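PDB 5SZR: protein Pcdhgb2 from Mus musculus, which probably acts as a calcium-dependent cell-adhesion protein that may help establish and maintain specific neuronal connections, seen here as extracellular cadherin domains 3 to 6. Local coordinates for residues Val224-Pro229 with Val315-Asp320; Asp284-Arg289 with Val357-Gly362; Gly231-Gln236 with Ser274-Ala279. All blocks are in the same frame, centred on the assembly; numbering follows the deposited sequence.

Interaction 1. Residues Val224-Pro229 with Val315-Asp320; sequences VAENNP and VGDRND. With CA (calcium ion), chain Q; CA (calcium ion), chain P; CA (calcium ion), chain R.
E226 lays its CB 3.0 Å from G316 O, and from there its extended side chain runs on into a calcium cluster. CG stands anti to the backbone N (chi1 179°), which carries the carboxylate past the strand end. There E226 OE2 holds the chain P calcium ion at 2.3 Å, while E226 OE1 reaches the chain Q calcium ion at 2.8 Å. OE1 is also met nearly along its C-O axis by R318 N, 3.2 Å away.

D320 approaches from the opposite direction and spans the same two ions, OD1 on the chain Q ion and OD2 on the chain P ion, its carboxylate plane turned 57° from that of E226. The metal charge between them probably offsets the repulsion of the two acids. This is the cadherin linker, where the DXNDN sequence D317-N321 leaves domain 5: D317 OD1 and R318 O complete this segment's hold on the chain Q ion, the other oxygen of D317 turning to S361, and N319 OD1 takes the chain R ion.

Upstream the strands pair in parallel, G316 N donating to V224 O at 2.7 Å and E226 N to G316 O. N227 ND2 donates to D320 OD2 at 3.0 Å from above the carboxylate plane, and N227 OD1 accepts from a water on the chain P calcium. R318 turns its guanidinium edge to E226 O, with NE 3.7 Å from A225 CB.

Interaction 2. Residues Asp284-Arg289 with Val357-Gly362; sequences DHEQLR and VDADSG. With CA (calcium ion), chain R; CA (calcium ion), chain Q; CA (calcium ion), chain P.
E286 and D360 meet on the same calcium ion, as neighbouring ligands of it, and the dense part of this contact surrounds it. E286 grips the chain Q calcium with both carboxylate oxygens, while D360 OD1 binds it from the far segment at 2.5 Å. OE2 of E286 thus comes within 3.3 Å of D360 OD1, two acceptors that the metal probably makes tolerable neighbours; their carboxylate planes stand 62° apart. Each acid serves a second ion: E286 OE1 also binds the chain P calcium at 2.3 Å, and D360 OD2 binds the chain R calcium at 2.5 Å. A bend in the E286 chain (chi2 68°) folds the carboxylate back toward the ions and lays its CG 3.3 Å from A359 O.

Two Asx turns shape the loops. D284 OD1, a chain P ligand, accepts from E286 N, and D358 OD1, which with OD2 grips the chain R ion, accepts from D360 N through its anti lone pair. D284-E286 and D358-D360 match the DXE and DXD calcium motifs of cadherin repeats.

The other part is far looser. S361 OG lies at the edge of the H285 ring, in its plane, in a weak hydrogen bond of 3.3 Å to NE2; the ring's ND1 is engaged by V315, and D317 OD2 meets the backbone N of S361. R289, exposed to solvent, merely hovers, NH1 4.1 Å from S361 OG.

The first loop joins strand 276-279 to strand 290-299 of one domain; the second follows strand 350-357 of the next, where V357 pairs with R324 of strand 324-327.

Interaction 3. Residues Gly231-Gln236 with Ser274-Ala279; sequences GTSIAQ and SGVVFA. With MAN (alpha-D-mannopyranose), chain T.
V277 N donates to A235 O at 2.6 Å and 175°, the shortest of the bonds joining these antiparallel strands. They belong to the four-stranded antiparallel sheet of a cadherin domain, a Greek-key beta sandwich, and their ladder is broken by a classic bulge and ends in a G1 bulge. In the first, I234 and A235 both face V277, whose carbonyl takes I234 N at 2.8 Å nearly head-on and A235 N only weakly. In the second, A279 O takes G231 N at 2.7 Å and T232 N weakly; A279 N repays T232 O. Beyond the ladder, Q236 NE2 donates in its amide plane to S274 O at 2.9 Å.

Packing begins at the classic bulge. I234 sends CG1 across V277 CG1 at 4.0 Å, chi1 of 67° setting it between backbone N and carbonyl carbon, while CG2 rests 3.8 Å from A279 CB; V224 of strand 219-225 abuts the same side chain. Cutting I234 back to an alanine would probably open a gap beside V277 and A279, whose contacts with CG1 and CG2 would go, and thin the packing on V224.

The face carrying S233, Q236, V276 and F278 bears a sugar. V276 CG1 sits over one face of the F278 ring, offset toward its rim, and touches S233 OG. That oxygen is joined to C1 of mannose, whose O2 donates a weak hydrogen bond of 3.4 Å to Q236 OE1.

How the interactions relate
Interactions 1 and 2 share one three-calcium cluster: their centres lie 10 Å apart, all three ions and both waters serve both, and E226 meets D284 and E286 through the metals. Their segments alternate along the chain, 224-229, 284-289, 315-320, then 357-362, so domain 5 and the linker supply ligands before domain 6 adds its own. Interaction 3 is nested in the loop closed by interaction 1, its centre 16 Å from that of interaction 1 and 24 Å from that of interaction 2. It touches interaction 1 where V224 packs on I234, linking the two sheets of the sandwich. Metal thus joins successive domains, consistent with calcium-dependent adhesion, while strand pairing builds one domain.

Interaction 1. Residues Val224-Pro229 with Val315-Asp320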
loop_
_atom_site.group_PDB
_atom_site.type_symbol
_atom_site.label_atom_id
_atom_site.label_comp_id
_atom_site.label_asym_id
_atom_site.label_seq_id
_atom_site.Cartn_x
_atom_site.Cartn_y
_atom_site.Cartn_z
ATOM N N VAL A 224 -11.692 30.160 -8.315
ATOM C CA VAL A 224 -10.967 31.185 -7.566
ATOM C C VAL A 224 -11.633 32.532 -7.819
ATOM O O VAL A 224 -11.695 32.992 -8.965
ATOM C CB VAL A 224 -9.479 31.258 -7.949
ATOM C CG1 VAL A 224 -8.731 32.152 -6.973
ATOM C CG2 VAL A 224 -8.860 29.879 -7.998
ATOM N N ALA A 225 -12.105 33.170 -6.752
ATOM C CA ALA A 225 -12.720 34.481 -6.885
ATOM C C ALA A 225 -11.682 35.513 -7.305
ATOM O O ALA A 225 -10.563 35.546 -6.786
ATOM C CB ALA A 225 -13.384 34.908 -5.576
ATOM N N GLU A 226 -12.072 36.341 -8.269
ATOM C CA GLU A 226 -11.275 37.466 -8.734
ATOM C C GLU A 226 -10.768 38.310 -7.573
ATOM O O GLU A 226 -11.355 38.317 -6.484
ATOM C CB GLU A 226 -12.141 38.301 -9.675
ATOM C CG GLU A 226 -11.544 39.531 -10.275
ATOM C CD GLU A 226 -12.505 40.161 -11.253
ATOM O OE1 GLU A 226 -13.706 40.266 -10.929
ATOM O OE2 GLU A 226 -12.066 40.504 -12.365
ATOM N N ASN A 227 -9.663 39.019 -7.815
ATOM C CA ASN A 227 -9.081 39.989 -6.888
ATOM C C ASN A 227 -8.557 39.332 -5.617
ATOM O O ASN A 227 -8.383 40.000 -4.589
ATOM C CB ASN A 227 -10.076 41.103 -6.546
ATOM C CG ASN A 227 -10.574 41.822 -7.783
ATOM O OD1 ASN A 227 -9.821 42.038 -8.731
ATOM N ND2 ASN A 227 -11.852 42.187 -7.784
ATOM N N ASN A 228 -8.322 38.025 -5.681
ATOM C CA ASN A 228 -7.659 37.296 -4.616
ATOM C C ASN A 228 -6.320 37.951 -4.276
ATOM O O ASN A 228 -5.646 38.502 -5.152
ATOM C CB ASN A 228 -7.409 35.864 -5.061
ATOM C CG ASN A 228 -6.543 35.800 -6.303
ATOM O OD1 ASN A 228 -6.972 36.183 -7.395
ATOM N ND2 ASN A 228 -5.307 35.347 -6.138
ATOM N N PRO A 229 -5.899 37.892 -3.015
ATOM C CA PRO A 229 -4.541 38.315 -2.689
ATOM C C PRO A 229 -3.541 37.418 -3.386
ATOM O O PRO A 229 -3.815 36.228 -3.628
ATOM C CB PRO A 229 -4.475 38.153 -1.161
ATOM C CG PRO A 229 -5.891 37.974 -0.705
ATOM C CD PRO A 229 -6.614 37.354 -1.847
ATOM N N VAL A 315 -11.672 31.549 -13.095
ATOM C CA VAL A 315 -11.603 32.827 -12.398
ATOM C C VAL A 315 -13.022 33.358 -12.230
ATOM O O VAL A 315 -13.736 33.572 -13.215
ATOM C CB VAL A 315 -10.721 33.822 -13.165
ATOM C CG1 VAL A 315 -10.702 35.170 -12.464
ATOM C CG2 VAL A 315 -9.312 33.263 -13.311
ATOM N N GLY A 316 -13.436 33.564 -10.982
ATOM C CA GLY A 316 -14.808 33.942 -10.690
ATOM C C GLY A 316 -15.022 35.444 -10.805
ATOM O O GLY A 316 -14.176 36.241 -10.411
ATOM N N ASP A 317 -16.175 35.819 -11.346
ATOM C CA ASP A 317 -16.502 37.224 -11.530
ATOM C C ASP A 317 -16.996 37.829 -10.223
ATOM O O ASP A 317 -17.874 37.269 -9.561
ATOM C CB ASP A 317 -17.560 37.382 -12.620
ATOM C CG ASP A 317 -17.898 38.834 -12.900
ATOM O OD1 ASP A 317 -16.991 39.688 -12.799
ATOM O OD2 ASP A 317 -19.073 39.120 -13.219
ATOM N N ARG A 318 -16.421 38.964 -9.848
ATOM C CA ARG A 318 -16.934 39.794 -8.770
ATOM C C ARG A 318 -17.448 41.112 -9.337
ATOM O O ARG A 318 -17.155 41.480 -10.478
ATOM C CB ARG A 318 -15.864 40.071 -7.710
ATOM C CG ARG A 318 -15.603 38.919 -6.755
ATOM C CD ARG A 318 -14.727 39.381 -5.599
ATOM N NE ARG A 318 -14.465 38.312 -4.639
ATOM C CZ ARG A 318 -15.306 37.955 -3.672
ATOM N NH1 ARG A 318 -14.984 36.974 -2.839
ATOM N NH2 ARG A 318 -16.471 38.580 -3.541
ATOM N N ASN A 319 -18.221 41.826 -8.520
ATOM C CA ASN A 319 -18.787 43.110 -8.935
ATOM C C ASN A 319 -17.823 44.240 -8.571
ATOM O O ASN A 319 -18.069 45.060 -7.685
ATOM C CB ASN A 319 -20.158 43.323 -8.307
ATOM C CG ASN A 319 -20.900 44.485 -8.941
ATOM O OD1 ASN A 319 -20.809 44.691 -10.148
ATOM N ND2 ASN A 319 -21.622 45.262 -8.129
ATOM N N ASP A 320 -16.698 44.276 -9.286
ATOM C CA ASP A 320 -15.691 45.307 -9.073
ATOM C C ASP A 320 -15.734 46.406 -10.132
ATOM O O ASP A 320 -14.795 47.204 -10.227
ATOM C CB ASP A 320 -14.291 44.681 -8.998
ATOM C CG ASP A 320 -13.978 43.773 -10.175
ATOM O OD1 ASP A 320 -14.902 43.406 -10.926
ATOM O OD2 ASP A 320 -12.793 43.407 -10.337
HETATM CA CA CA Q . -15.616 41.701 -12.450
HETATM CA CA CA P . -11.823 42.782 -12.360
HETATM CA CA CA R . -21.007 45.678 -12.196
HETATM O O HOH W 1 -9.713 43.022 -11.244
HETATM O O HOH W 2 -11.859 45.198 -13.302
#

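Interaction 2. Residues Asp284-Arg289 with Val357-Gly362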
loop_
_atom_site.group_PDB
_atom_site.type_symbol
_atom_site.label_atom_id
_atom_site.label_comp_id
_atom_site.label_asym_id
_atom_site.label_seq_id
_atom_site.Cartn_x
_atom_site.Cartn_y
_atom_site.Cartn_z
ATOM N N ASP A 284 -7.896 38.713 -12.531
ATOM C CA ASP A 284 -8.845 39.713 -13.017
ATOM C C ASP A 284 -9.758 39.028 -14.024
ATOM O O ASP A 284 -9.336 38.736 -15.150
ATOM C CB ASP A 284 -8.107 40.904 -13.636
ATOM C CG ASP A 284 -9.041 41.954 -14.217
ATOM O OD1 ASP A 284 -10.253 41.949 -13.910
ATOM O OD2 ASP A 284 -8.549 42.815 -14.980
ATOM N N HIS A 285 -11.002 38.762 -13.613
ATOM C CA HIS A 285 -11.943 38.037 -14.465
ATOM C C HIS A 285 -12.151 38.735 -15.803
ATOM O O HIS A 285 -12.434 38.076 -16.810
ATOM C CB HIS A 285 -13.278 37.872 -13.735
ATOM C CG HIS A 285 -14.377 37.318 -14.590
ATOM N ND1 HIS A 285 -14.599 35.965 -14.730
ATOM C CD2 HIS A 285 -15.321 37.934 -15.339
ATOM C CE1 HIS A 285 -15.631 35.771 -15.533
ATOM N NE2 HIS A 285 -16.087 36.950 -15.917
ATOM N N GLU A 286 -12.005 40.057 -15.839
ATOM C CA GLU A 286 -12.218 40.791 -17.078
ATOM C C GLU A 286 -11.086 40.588 -18.081
ATOM O O GLU A 286 -11.306 40.779 -19.281
ATOM C CB GLU A 286 -12.416 42.274 -16.769
ATOM C CG GLU A 286 -13.829 42.631 -16.286
ATOM C CD GLU A 286 -14.175 42.061 -14.916
ATOM O OE1 GLU A 286 -13.377 42.230 -13.977
ATOM O OE2 GLU A 286 -15.254 41.451 -14.777
ATOM N N GLN A 287 -9.891 40.201 -17.624
ATOM C CA GLN A 287 -8.798 39.892 -18.536
ATOM C C GLN A 287 -8.780 38.416 -18.930
ATOM O O GLN A 287 -8.619 38.097 -20.111
ATOM C CB GLN A 287 -7.455 40.293 -17.917
ATOM C CG GLN A 287 -7.216 41.798 -17.876
ATOM C CD GLN A 287 -7.261 42.437 -19.254
ATOM O OE1 GLN A 287 -6.662 41.932 -20.205
ATOM N NE2 GLN A 287 -7.979 43.548 -19.370
ATOM N N LEU A 288 -8.952 37.514 -17.969
ATOM C CA LEU A 288 -8.890 36.085 -18.245
ATOM C C LEU A 288 -9.892 35.348 -17.372
ATOM O O LEU A 288 -9.864 35.472 -16.145
ATOM C CB LEU A 288 -7.477 35.541 -18.001
ATOM C CG LEU A 288 -7.215 34.068 -18.322
ATOM C CD1 LEU A 288 -7.496 33.772 -19.792
ATOM C CD2 LEU A 288 -5.782 33.724 -17.966
ATOM N N ARG A 289 -10.768 34.575 -18.011
ATOM C CA ARG A 289 -11.806 33.847 -17.298
ATOM C C ARG A 289 -11.365 32.464 -16.846
ATOM O O ARG A 289 -11.925 31.940 -15.876
ATOM C CB ARG A 289 -13.058 33.724 -18.177
ATOM C CG ARG A 289 -13.734 35.062 -18.471
ATOM C CD ARG A 289 -14.372 35.075 -19.852
ATOM N NE ARG A 289 -15.726 34.530 -19.860
ATOM C CZ ARG A 289 -16.819 35.249 -20.095
ATOM N NH1 ARG A 289 -16.720 36.547 -20.344
ATOM N NH2 ARG A 289 -18.012 34.672 -20.088
ATOM N N VAL A 357 -23.294 50.788 -19.784
ATOM C CA VAL A 357 -22.575 49.527 -19.914
ATOM C C VAL A 357 -21.978 49.160 -18.560
ATOM O O VAL A 357 -21.954 49.960 -17.625
ATOM C CB VAL A 357 -21.469 49.586 -20.987
ATOM C CG1 VAL A 357 -22.073 49.700 -22.375
ATOM C CG2 VAL A 357 -20.519 50.744 -20.708
ATOM N N ASP A 358 -21.478 47.927 -18.476
ATOM C CA ASP A 358 -20.920 47.391 -17.236
ATOM C C ASP A 358 -19.884 46.339 -17.598
ATOM O O ASP A 358 -20.197 45.386 -18.318
ATOM C CB ASP A 358 -22.024 46.795 -16.356
ATOM C CG ASP A 358 -21.590 46.594 -14.919
ATOM O OD1 ASP A 358 -20.588 45.889 -14.683
ATOM O OD2 ASP A 358 -22.253 47.142 -14.017
ATOM N N ALA A 359 -18.657 46.507 -17.100
ATOM C CA ALA A 359 -17.547 45.644 -17.492
ATOM C C ALA A 359 -17.647 44.229 -16.931
ATOM O O ALA A 359 -16.892 43.352 -17.373
ATOM C CB ALA A 359 -16.218 46.269 -17.057
ATOM N N ASP A 360 -18.542 43.981 -15.977
ATOM C CA ASP A 360 -18.603 42.677 -15.330
ATOM C C ASP A 360 -19.407 41.684 -16.161
ATOM O O ASP A 360 -19.652 41.918 -17.351
ATOM C CB ASP A 360 -19.191 42.821 -13.926
ATOM C CG ASP A 360 -18.330 43.689 -13.025
ATOM O OD1 ASP A 360 -17.091 43.611 -13.136
ATOM O OD2 ASP A 360 -18.882 44.455 -12.212
ATOM N N SER A 361 -19.816 40.573 -15.550
ATOM C CA SER A 361 -20.557 39.521 -16.232
ATOM C C SER A 361 -21.750 39.097 -15.384
ATOM O O SER A 361 -21.837 39.412 -14.194
ATOM C CB SER A 361 -19.665 38.307 -16.525
ATOM O OG SER A 361 -18.539 38.679 -17.297
ATOM N N GLY A 362 -22.674 38.377 -16.017
ATOM C CA GLY A 362 -23.832 37.852 -15.316
ATOM C C GLY A 362 -24.636 38.930 -14.621
ATOM O O GLY A 362 -24.834 40.037 -15.145
HETATM CA CA CA R . -21.007 45.678 -12.196
HETATM CA CA CA Q . -15.616 41.701 -12.450
HETATM CA CA CA P . -11.823 42.782 -12.360
HETATM O O HOH W 2 -11.859 45.198 -13.302
HETATM O O HOH W 1 -9.713 43.022 -11.244
#

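Interaction 3. Residues Gly231-Gln236 with Ser274-Ala279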
loop_
_atom_site.group_PDB
_atom_site.type_symbol
_atom_site.label_atom_id
_atom_site.label_comp_id
_atom_site.label_asym_id
_atom_site.label_seq_id
_atom_site.Cartn_x
_atom_site.Cartn_y
_atom_site.Cartn_z
ATOM N N GLY A 231 -0.437 34.956 -3.455
ATOM C CA GLY A 231 -0.089 33.964 -2.458
ATOM C C GLY A 231 -1.264 33.270 -1.808
ATOM O O GLY A 231 -1.124 32.749 -0.698
ATOM N N THR A 232 -2.422 33.244 -2.465
ATOM C CA THR A 232 -3.617 32.608 -1.924
ATOM C C THR A 232 -3.655 31.148 -2.353
ATOM O O THR A 232 -3.645 30.847 -3.551
ATOM C CB THR A 232 -4.883 33.317 -2.405
ATOM O OG1 THR A 232 -4.857 34.689 -1.995
ATOM C CG2 THR A 232 -6.116 32.641 -1.829
ATOM N N SER A 233 -3.705 30.250 -1.374
ATOM C CA SER A 233 -3.846 28.827 -1.660
ATOM C C SER A 233 -5.219 28.551 -2.267
ATOM O O SER A 233 -6.249 28.780 -1.622
ATOM C CB SER A 233 -3.647 28.016 -0.381
ATOM O OG SER A 233 -4.171 26.701 -0.514
ATOM N N ILE A 234 -5.235 28.053 -3.501
ATOM C CA ILE A 234 -6.480 27.858 -4.232
ATOM C C ILE A 234 -6.885 26.391 -4.368
ATOM O O ILE A 234 -8.061 26.124 -4.661
ATOM C CB ILE A 234 -6.422 28.521 -5.624
ATOM C CG1 ILE A 234 -5.399 27.821 -6.522
ATOM C CG2 ILE A 234 -6.113 30.007 -5.504
ATOM C CD1 ILE A 234 -5.204 28.506 -7.864
ATOM N N ALA A 235 -5.970 25.442 -4.178
ATOM C CA ALA A 235 -6.291 24.021 -4.281
ATOM C C ALA A 235 -5.121 23.212 -3.737
ATOM O O ALA A 235 -4.026 23.738 -3.516
ATOM C CB ALA A 235 -6.602 23.607 -5.723
ATOM N N GLN A 236 -5.363 21.916 -3.537
ATOM C CA GLN A 236 -4.327 20.997 -3.073
ATOM C C GLN A 236 -4.482 19.666 -3.792
ATOM O O GLN A 236 -5.463 18.950 -3.568
ATOM C CB GLN A 236 -4.393 20.796 -1.559
ATOM C CG GLN A 236 -3.276 19.917 -1.023
ATOM C CD GLN A 236 -3.203 19.917 0.492
ATOM O OE1 GLN A 236 -4.128 20.369 1.174
ATOM N NE2 GLN A 236 -2.095 19.413 1.027
ATOM N N SER A 274 3.737 19.494 -0.245
ATOM C CA SER A 274 2.355 19.474 0.215
ATOM C C SER A 274 1.338 19.361 -0.913
ATOM O O SER A 274 0.199 18.949 -0.660
ATOM C CB SER A 274 2.041 20.743 1.013
ATOM O OG SER A 274 1.838 21.828 0.130
ATOM N N GLY A 275 1.709 19.732 -2.136
ATOM C CA GLY A 275 0.765 19.757 -3.229
ATOM C C GLY A 275 -0.194 20.924 -3.217
ATOM O O GLY A 275 -1.085 20.982 -4.076
ATOM N N VAL A 276 -0.054 21.852 -2.267
ATOM C CA VAL A 276 -0.881 23.050 -2.266
ATOM C C VAL A 276 -0.555 23.879 -3.497
ATOM O O VAL A 276 0.618 24.085 -3.834
ATOM C CB VAL A 276 -0.664 23.854 -0.977
ATOM C CG1 VAL A 276 -1.309 25.218 -1.098
ATOM C CG2 VAL A 276 -1.231 23.105 0.213
ATOM N N VAL A 277 -1.594 24.337 -4.188
ATOM C CA VAL A 277 -1.452 25.176 -5.372
ATOM C C VAL A 277 -1.781 26.611 -4.978
ATOM O O VAL A 277 -2.873 26.885 -4.467
ATOM C CB VAL A 277 -2.362 24.693 -6.511
ATOM C CG1 VAL A 277 -2.234 25.612 -7.717
ATOM C CG2 VAL A 277 -2.026 23.258 -6.882
ATOM N N PHE A 278 -0.843 27.527 -5.213
ATOM C CA PHE A 278 -1.004 28.933 -4.865
ATOM C C PHE A 278 -1.259 29.765 -6.109
ATOM O O PHE A 278 -0.661 29.524 -7.163
ATOM C CB PHE A 278 0.238 29.489 -4.164
ATOM C CG PHE A 278 0.537 28.847 -2.846
ATOM C CD1 PHE A 278 0.079 29.415 -1.667
ATOM C CD2 PHE A 278 1.289 27.679 -2.784
ATOM C CE1 PHE A 278 0.358 28.827 -0.447
ATOM C CE2 PHE A 278 1.573 27.087 -1.565
ATOM C CZ PHE A 278 1.105 27.661 -0.393
ATOM N N ALA A 279 -2.137 30.757 -5.976
ATOM C CA ALA A 279 -2.256 31.811 -6.975
ATOM C C ALA A 279 -1.170 32.844 -6.709
ATOM O O ALA A 279 -1.104 33.412 -5.614
ATOM C CB ALA A 279 -3.642 32.450 -6.923
HETATM C C1 MAN T . -4.214 26.055 0.775
HETATM C C2 MAN T . -4.706 24.682 0.291
HETATM C C3 MAN T . -6.119 24.808 -0.269
HETATM C C4 MAN T . -7.060 25.514 0.729
HETATM C C5 MAN T . -6.462 26.853 1.171
HETATM C C6 MAN T . -7.245 27.536 2.273
HETATM O O2 MAN T . -4.792 23.747 1.374
HETATM O O3 MAN T . -6.649 23.535 -0.640
HETATM O O4 MAN T . -8.310 25.762 0.115
HETATM O O5 MAN T . -5.109 26.660 1.664
HETATM O O6 MAN T . -6.527 28.719 2.635
#